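Oligogalacturonate lyase (Yersinia enterocolitica subsp. enterocolitica, PDB 3PE7) cleaves oligogalacturonates by beta-elimination in the bacterial cytoplasm, probably using the manganese ion held in its seven-bladed beta-propeller. Local coordinates at residues H287-D300 with Q350-D362. Residues are numbered along the deposited sequence; the frame is centred on the assembly and turned at random.
Sequences HLMSNYDGSLMVGD and QVTHPHPSFTPDD. With MN (manganese (II) ion), chain B; ACT (acetate ion), chain E.
His287 meets His353, His355 and Gln350 at a manganese ion. Its CB points at 350-362; chi1 of -51° turns the ring away from the carbonyl carbon, and CG and ND1 lie against His355 CD2, which stands 3.1 Å above the centre of one face of the His287 ring. The two rings pack edge-to-face, planes at 79°. ND1 donates to the syn lone pair of Asp300 OD1 at 2.8 Å and, weakly, to OD2; the stronger bond to OD1, together with the metal bond at NE2, fixes the ring's rotation. CE1 passes 3.2 Å from His353 ND1, CD2 lies beside the acetate, and NE2 ends on the manganese at 2.1 Å. His353 ND1, His355 NE2, Gln350 OE1 and both oxygens of the acetate, probably from the crystallisation liquor, complete six donor atoms, and Gln350 NE2 donates to acetate O. Asp300 OD1 also takes a weak bond from His355 N, so this second-shell carboxylate touches two metal-binding residues, while Pro354 and Pro356 pack against it.

In the seven-bladed propeller, 287-290 and 296-301 form the first hairpin of one blade, and 357-358 is the edge strand of the next, whose sheet also takes in N-terminal strands. Between the blades, Val298 places CG2 against Pro356 CB and CG1 3.7 Å from Phe358 CE1. The Phe358 ring sets its edge against the hairpin backbone at Met297 C and Met289 O, with CZ 3.7 Å from Leu296 CB, and Ile365 of its own sheet packs on it. One water bridges Ser290 O to Phe358 N. Beyond it the Asn291 amide, held by Leu296 N on OD1 and by Ser295 OG on ND2, sends ND2 to Asp362 OD1 (2.9 Å, N-H...O angle 156°), reaching that oxygen from above the carboxylate plane; a second water joins the same OD1 to Tyr292 N.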
ATOM      1  N   HIS A 287      -2.166  -7.185   6.644  1.00  9.52           N
ATOM      2  CA  HIS A 287      -1.116  -6.595   5.808  1.00  9.27           C
ATOM      3  C   HIS A 287       0.231  -6.855   6.474  1.00  9.46           C
ATOM      4  O   HIS A 287       0.295  -7.226   7.656  1.00  9.84           O
ATOM      5  CB  HIS A 287      -1.330  -5.091   5.655  1.00  9.53           C
ATOM      6  CG  HIS A 287      -2.711  -4.729   5.221  1.00  8.28           C
ATOM      7  ND1 HIS A 287      -3.727  -4.470   6.120  1.00  8.96           N
ATOM      8  CD2 HIS A 287      -3.255  -4.620   3.989  1.00  8.38           C
ATOM      9  CE1 HIS A 287      -4.836  -4.199   5.451  1.00  9.15           C
ATOM     10  NE2 HIS A 287      -4.576  -4.281   4.158  1.00 10.02           N
ATOM     11  N   LEU A 288       1.296  -6.708   5.686  1.00  9.10           N
ATOM     12  CA  LEU A 288       2.658  -6.782   6.207  1.00  8.63           C
ATOM     13  C   LEU A 288       3.530  -5.743   5.504  1.00  8.80           C
ATOM     14  O   LEU A 288       3.392  -5.506   4.291  1.00  9.35           O
ATOM     15  CB  LEU A 288       3.222  -8.191   5.993  1.00  9.41           C
ATOM     16  CG  LEU A 288       4.541  -8.557   6.686  1.00  8.25           C
ATOM     17  CD1 LEU A 288       4.434  -8.428   8.229  1.00  9.60           C
ATOM     18  CD2 LEU A 288       4.938  -9.973   6.287  1.00  9.73           C
ATOM     19  N   MET A 289       4.418  -5.113   6.263  1.00  8.51           N
ATOM     20  CA  MET A 289       5.336  -4.128   5.700  1.00  8.10           C
ATOM     21  C   MET A 289       6.640  -4.133   6.494  1.00  8.33           C
ATOM     22  O   MET A 289       6.656  -4.527   7.666  1.00  8.89           O
ATOM     23  CB  MET A 289       4.677  -2.731   5.727  1.00  7.98           C
ATOM     24  CG  MET A 289       5.436  -1.621   5.006  1.00  9.34           C
ATOM     25  SD  MET A 289       6.111  -2.117   3.402  1.00  9.78           S
ATOM     26  CE  MET A 289       7.046  -0.641   2.990  1.00 12.53           C
ATOM     27  N   SER A 290       7.727  -3.718   5.844  1.00  7.75           N
ATOM     28  CA  SER A 290       9.022  -3.633   6.535  1.00  8.71           C
ATOM     29  C   SER A 290       9.608  -2.218   6.551  1.00  8.58           C
ATOM     30  O   SER A 290       9.114  -1.320   5.864  1.00  9.35           O
ATOM     31  CB  SER A 290      10.026  -4.600   5.889  1.00  7.84           C
ATOM     32  OG  SER A 290      10.515  -4.085   4.656  1.00  8.30           O
ATOM     33  N   ASN A 291      10.660  -2.036   7.350  1.00  8.63           N
ATOM     34  CA  ASN A 291      11.514  -0.860   7.259  1.00  8.37           C
ATOM     35  C   ASN A 291      12.467  -1.044   6.067  1.00  8.65           C
ATOM     36  O   ASN A 291      12.341  -2.009   5.316  1.00  8.35           O
ATOM     37  CB  ASN A 291      12.272  -0.626   8.570  1.00  8.09           C
ATOM     38  CG  ASN A 291      13.291  -1.715   8.884  1.00  8.37           C
ATOM     39  OD1 ASN A 291      13.310  -2.775   8.279  1.00  8.24           O
ATOM     40  ND2 ASN A 291      14.158  -1.436   9.877  1.00  9.80           N
ATOM     41  N   TYR A 292      13.406  -0.123   5.895  1.00  9.63           N
ATOM     42  CA  TYR A 292      14.169  -0.073   4.636  1.00  9.91           C
ATOM     43  C   TYR A 292      14.948  -1.345   4.306  1.00 10.16           C
ATOM     44  O   TYR A 292      14.941  -1.795   3.153  1.00  9.81           O
ATOM     45  CB  TYR A 292      15.081   1.152   4.645  1.00 10.16           C
ATOM     46  CG  TYR A 292      15.772   1.442   3.330  1.00 10.20           C
ATOM     47  CD1 TYR A 292      15.086   2.014   2.276  1.00  9.82           C
ATOM     48  CD2 TYR A 292      17.119   1.141   3.152  1.00  9.44           C
ATOM     49  CE1 TYR A 292      15.739   2.311   1.064  1.00 12.37           C
ATOM     50  CE2 TYR A 292      17.777   1.419   1.942  1.00 11.44           C
ATOM     51  CZ  TYR A 292      17.074   1.992   0.915  1.00 12.40           C
ATOM     52  OH  TYR A 292      17.722   2.279  -0.263  1.00 14.02           O
ATOM     53  N   ASP A 293      15.606  -1.938   5.307  1.00 10.06           N
ATOM     54  CA  ASP A 293      16.452  -3.116   5.060  1.00 11.27           C
ATOM     55  C   ASP A 293      15.825  -4.433   5.503  1.00 10.94           C
ATOM     56  O   ASP A 293      16.485  -5.459   5.489  1.00 10.92           O
ATOM     57  CB  ASP A 293      17.853  -2.922   5.702  1.00 11.36           C
ATOM     58  CG  ASP A 293      17.818  -2.972   7.227  1.00 14.43           C
ATOM     59  OD1 ASP A 293      18.897  -3.197   7.846  1.00 17.30           O
ATOM     60  OD2 ASP A 293      16.725  -2.795   7.821  1.00 13.82           O
ATOM     61  N   GLY A 294      14.548  -4.402   5.898  1.00 10.69           N
ATOM     62  CA  GLY A 294      13.847  -5.617   6.285  1.00 10.52           C
ATOM     63  C   GLY A 294      14.254  -6.166   7.642  1.00 11.18           C
ATOM     64  O   GLY A 294      13.936  -7.310   7.956  1.00 11.68           O
ATOM     65  N   SER A 295      14.943  -5.358   8.452  1.00 10.48           N
ATOM     66  CA  SER A 295      15.306  -5.774   9.814  1.00 10.66           C
ATOM     67  C   SER A 295      14.131  -5.675  10.797  1.00 10.60           C
ATOM     68  O   SER A 295      14.157  -6.278  11.866  1.00 11.31           O
ATOM     69  CB  SER A 295      16.494  -4.947  10.324  1.00 10.66           C
ATOM     70  OG  SER A 295      16.220  -3.554  10.282  1.00 11.26           O
ATOM     71  N   LEU A 296      13.132  -4.862  10.454  1.00 10.23           N
ATOM     72  CA  LEU A 296      11.888  -4.778  11.232  1.00  9.35           C
ATOM     73  C   LEU A 296      10.698  -4.930  10.306  1.00  9.52           C
ATOM     74  O   LEU A 296      10.730  -4.447   9.179  1.00  9.53           O
ATOM     75  CB  LEU A 296      11.771  -3.423  11.941  1.00 10.19           C
ATOM     76  CG  LEU A 296      12.800  -3.047  13.015  1.00 10.77           C
ATOM     77  CD1 LEU A 296      12.596  -1.593  13.415  1.00 12.31           C
ATOM     78  CD2 LEU A 296      12.672  -3.988  14.212  1.00 13.16           C
ATOM     79  N   MET A 297       9.655  -5.610  10.784  1.00  9.07           N
ATOM     80  CA  MET A 297       8.397  -5.683  10.047  1.00  9.07           C
ATOM     81  C   MET A 297       7.233  -5.339  10.957  1.00  8.77           C
ATOM     82  O   MET A 297       7.341  -5.414  12.178  1.00  9.14           O
ATOM     83  CB  MET A 297       8.201  -7.054   9.394  1.00  9.62           C
ATOM     84  CG  MET A 297       9.293  -7.399   8.365  1.00  8.93           C
ATOM     85  SD  MET A 297       8.916  -8.859   7.374  1.00 11.89           S
ATOM     86  CE  MET A 297      10.501  -9.058   6.559  1.00  9.90           C
ATOM     87  N   VAL A 298       6.136  -4.925  10.342  1.00  8.39           N
ATOM     88  CA  VAL A 298       4.948  -4.558  11.103  1.00  8.45           C
ATOM     89  C   VAL A 298       3.707  -5.121  10.441  1.00  8.75           C
ATOM     90  O   VAL A 298       3.596  -5.132   9.207  1.00  7.94           O
ATOM     91  CB  VAL A 298       4.868  -3.004  11.297  1.00  7.94           C
ATOM     92  CG1 VAL A 298       4.714  -2.260   9.954  1.00  9.69           C
ATOM     93  CG2 VAL A 298       3.715  -2.636  12.252  1.00  8.92           C
ATOM     94  N   GLY A 299       2.764  -5.599  11.263  1.00  8.96           N
ATOM     95  CA  GLY A 299       1.508  -6.134  10.729  1.00  8.99           C
ATOM     96  C   GLY A 299       0.323  -5.750  11.605  1.00  9.14           C
ATOM     97  O   GLY A 299       0.478  -5.476  12.786  1.00  8.75           O
ATOM     98  N   ASP A 300      -0.856  -5.730  10.997  1.00  8.92           N
ATOM     99  CA  ASP A 300      -2.083  -5.336  11.704  1.00  8.91           C
ATOM    100  C   ASP A 300      -2.960  -6.534  11.979  1.00  9.07           C
ATOM    101  O   ASP A 300      -3.450  -7.179  11.049  1.00  9.53           O
ATOM    102  CB  ASP A 300      -2.852  -4.213  10.962  1.00  9.16           C
ATOM    103  CG  ASP A 300      -2.963  -4.416   9.432  1.00 10.48           C
ATOM    104  OD1 ASP A 300      -3.679  -3.595   8.809  1.00 11.65           O
ATOM    105  OD2 ASP A 300      -2.330  -5.315   8.844  1.00 10.62           O
ATOM    106  N   GLN A 350     -11.214  -0.073   1.893  1.00 12.05           N
ATOM    107  CA  GLN A 350      -9.828   0.019   2.380  1.00 10.64           C
ATOM    108  C   GLN A 350      -9.656   1.081   3.445  1.00 10.15           C
ATOM    109  O   GLN A 350      -8.642   1.101   4.150  1.00  9.79           O
ATOM    110  CB  GLN A 350      -8.856   0.327   1.217  1.00 10.17           C
ATOM    111  CG  GLN A 350      -8.651  -0.825   0.215  1.00 11.05           C
ATOM    112  CD  GLN A 350      -7.942  -2.020   0.807  1.00 11.18           C
ATOM    113  OE1 GLN A 350      -6.913  -1.883   1.503  1.00  9.84           O
ATOM    114  NE2 GLN A 350      -8.472  -3.222   0.529  1.00 11.80           N
ATOM    115  N   VAL A 351     -10.640   1.976   3.557  1.00  8.94           N
ATOM    116  CA  VAL A 351     -10.448   3.198   4.349  1.00  8.22           C
ATOM    117  C   VAL A 351     -10.141   2.937   5.846  1.00  8.71           C
ATOM    118  O   VAL A 351      -9.357   3.670   6.453  1.00  8.48           O
ATOM    119  CB  VAL A 351     -11.614   4.172   4.139  1.00  9.07           C
ATOM    120  CG1 VAL A 351     -12.900   3.674   4.811  1.00  8.50           C
ATOM    121  CG2 VAL A 351     -11.254   5.563   4.622  1.00  7.89           C
ATOM    122  N   THR A 352     -10.725   1.877   6.419  1.00  7.90           N
ATOM    123  CA  THR A 352     -10.453   1.559   7.822  1.00  8.69           C
ATOM    124  C   THR A 352      -9.305   0.574   8.004  1.00  8.08           C
ATOM    125  O   THR A 352      -9.024   0.184   9.133  1.00  8.82           O
ATOM    126  CB  THR A 352     -11.703   0.988   8.544  1.00  7.78           C
ATOM    127  OG1 THR A 352     -12.282  -0.047   7.747  1.00  9.41           O
ATOM    128  CG2 THR A 352     -12.747   2.103   8.779  1.00  9.67           C
ATOM    129  N   HIS A 353      -8.637   0.178   6.907  1.00  7.78           N
ATOM    130  CA  HIS A 353      -7.449  -0.688   7.027  1.00  8.82           C
ATOM    131  C   HIS A 353      -6.308   0.067   7.715  1.00  7.96           C
ATOM    132  O   HIS A 353      -5.963   1.160   7.293  1.00  9.20           O
ATOM    133  CB  HIS A 353      -7.007  -1.188   5.653  1.00  7.93           C
ATOM    134  CG  HIS A 353      -7.897  -2.245   5.089  1.00  8.16           C
ATOM    135  ND1 HIS A 353      -7.491  -3.105   4.088  1.00  9.30           N
ATOM    136  CD2 HIS A 353      -9.172  -2.590   5.394  1.00  8.05           C
ATOM    137  CE1 HIS A 353      -8.480  -3.936   3.807  1.00  8.97           C
ATOM    138  NE2 HIS A 353      -9.507  -3.650   4.589  1.00 10.22           N
ATOM    139  N   PRO A 354      -5.726  -0.513   8.781  1.00  8.78           N
ATOM    140  CA  PRO A 354      -4.638   0.229   9.443  1.00  7.23           C
ATOM    141  C   PRO A 354      -3.443   0.504   8.525  1.00  7.48           C
ATOM    142  O   PRO A 354      -2.876   1.597   8.579  1.00  7.56           O
ATOM    143  CB  PRO A 354      -4.251  -0.678  10.619  1.00  8.12           C
ATOM    144  CG  PRO A 354      -5.571  -1.426  10.940  1.00  8.22           C
ATOM    145  CD  PRO A 354      -6.198  -1.662   9.587  1.00  8.29           C
ATOM    146  N   HIS A 355      -3.079  -0.468   7.682  1.00  6.57           N
ATOM    147  CA  HIS A 355      -2.010  -0.289   6.683  1.00  6.97           C
ATOM    148  C   HIS A 355      -0.706   0.256   7.314  1.00  7.05           C
ATOM    149  O   HIS A 355      -0.169   1.278   6.852  1.00  7.44           O
ATOM    150  CB  HIS A 355      -2.499   0.644   5.540  1.00  6.39           C
ATOM    151  CG  HIS A 355      -3.458  -0.018   4.596  1.00  7.50           C
ATOM    152  ND1 HIS A 355      -4.305   0.693   3.777  1.00  8.25           N
ATOM    153  CD2 HIS A 355      -3.703  -1.325   4.341  1.00  8.45           C
ATOM    154  CE1 HIS A 355      -5.029  -0.141   3.051  1.00  9.37           C
ATOM    155  NE2 HIS A 355      -4.686  -1.373   3.375  1.00  7.91           N
ATOM    156  N   PRO A 356      -0.192  -0.438   8.345  1.00  7.37           N
ATOM    157  CA  PRO A 356       0.937   0.162   9.065  1.00  7.18           C
ATOM    158  C   PRO A 356       2.229   0.212   8.239  1.00  7.34           C
ATOM    159  O   PRO A 356       2.471  -0.663   7.395  1.00  8.14           O
ATOM    160  CB  PRO A 356       1.132  -0.780  10.260  1.00  6.91           C
ATOM    161  CG  PRO A 356       0.608  -2.106   9.792  1.00  7.06           C
ATOM    162  CD  PRO A 356      -0.595  -1.738   8.931  1.00  7.43           C
ATOM    163  N   SER A 357       3.020   1.259   8.475  1.00  7.74           N
ATOM    164  CA  SER A 357       4.391   1.350   7.964  1.00  8.10           C
ATOM    165  C   SER A 357       5.235   2.100   9.001  1.00  8.73           C
ATOM    166  O   SER A 357       4.687   2.656   9.956  1.00  8.24           O
ATOM    167  CB  SER A 357       4.454   2.025   6.598  1.00  8.84           C
ATOM    168  OG  SER A 357       4.169   3.415   6.711  1.00  8.10           O
ATOM    169  N   PHE A 358       6.560   2.113   8.820  1.00  8.72           N
ATOM    170  CA  PHE A 358       7.456   2.793   9.733  1.00  8.95           C
ATOM    171  C   PHE A 358       7.711   4.233   9.295  1.00  8.79           C
ATOM    172  O   PHE A 358       7.765   4.512   8.099  1.00  8.71           O
ATOM    173  CB  PHE A 358       8.793   2.027   9.837  1.00  9.78           C
ATOM    174  CG  PHE A 358       8.672   0.664  10.468  1.00  9.20           C
ATOM    175  CD1 PHE A 358       8.496  -0.469   9.685  1.00  9.23           C
ATOM    176  CD2 PHE A 358       8.731   0.512  11.854  1.00 11.45           C
ATOM    177  CE1 PHE A 358       8.401  -1.769  10.260  1.00 10.10           C
ATOM    178  CE2 PHE A 358       8.620  -0.764  12.444  1.00 10.40           C
ATOM    179  CZ  PHE A 358       8.454  -1.910  11.640  1.00 10.71           C
ATOM    180  N   THR A 359       7.845   5.143  10.262  1.00  9.17           N
ATOM    181  CA  THR A 359       8.358   6.473   9.985  1.00  9.04           C
ATOM    182  C   THR A 359       9.805   6.322   9.473  1.00  9.59           C
ATOM    183  O   THR A 359      10.445   5.302   9.721  1.00  9.93           O
ATOM    184  CB  THR A 359       8.355   7.356  11.239  1.00  8.20           C
ATOM    185  OG1 THR A 359       8.962   6.648  12.330  1.00  8.09           O
ATOM    186  CG2 THR A 359       6.914   7.759  11.616  1.00  8.91           C
ATOM    187  N   PRO A 360      10.321   7.339   8.762  1.00 10.88           N
ATOM    188  CA  PRO A 360      11.679   7.206   8.214  1.00 10.95           C
ATOM    189  C   PRO A 360      12.762   6.898   9.273  1.00 11.40           C
ATOM    190  O   PRO A 360      13.796   6.281   8.946  1.00 11.27           O
ATOM    191  CB  PRO A 360      11.909   8.579   7.542  1.00 11.45           C
ATOM    192  CG  PRO A 360      10.533   8.977   7.079  1.00 10.19           C
ATOM    193  CD  PRO A 360       9.625   8.520   8.212  1.00 10.27           C
ATOM    194  N   ASP A 361      12.528   7.307  10.519  1.00 11.55           N
ATOM    195  CA  ASP A 361      13.499   7.071  11.610  1.00 12.14           C
ATOM    196  C   ASP A 361      13.351   5.724  12.325  1.00 13.24           C
ATOM    197  O   ASP A 361      14.136   5.403  13.220  1.00 12.95           O
ATOM    198  CB  ASP A 361      13.518   8.250  12.604  1.00 12.23           C
ATOM    199  CG  ASP A 361      12.234   8.398  13.398  1.00 13.96           C
ATOM    200  OD1 ASP A 361      11.334   7.550  13.269  1.00 13.32           O
ATOM    201  OD2 ASP A 361      12.134   9.386  14.165  1.00 16.74           O
ATOM    202  N   ASP A 362      12.343   4.947  11.912  1.00 12.15           N
ATOM    203  CA  ASP A 362      12.021   3.628  12.475  1.00 12.19           C
ATOM    204  C   ASP A 362      11.587   3.671  13.947  1.00 11.88           C
ATOM    205  O   ASP A 362      11.571   2.633  14.613  1.00 12.69           O
ATOM    206  CB  ASP A 362      13.177   2.625  12.283  1.00 11.63           C
ATOM    207  CG  ASP A 362      13.268   2.119  10.855  1.00 13.30           C
ATOM    208  OD1 ASP A 362      14.253   1.427  10.533  1.00 13.82           O
ATOM    209  OD2 ASP A 362      12.335   2.413  10.069  1.00 14.63           O
TER
HETATM  210 MN    MN B 389      -5.764  -3.101   2.829  1.00  7.45          MN
HETATM  211  C   ACT E 392      -5.251  -4.681   0.961  1.00 19.53           C
HETATM  212  O   ACT E 392      -6.262  -4.954   1.704  1.00 18.31           O
HETATM  213  OXT ACT E 392      -4.508  -3.666   1.249  1.00 18.10           O
HETATM  214  CH3 ACT E 392      -4.952  -5.519  -0.235  1.00 20.49           C
HETATM  215  O   HOH W   1       7.863   1.088   6.441  1.00 10.94           O
HETATM  216  O   HOH W   2      14.772   1.643   7.935  1.00 14.16           O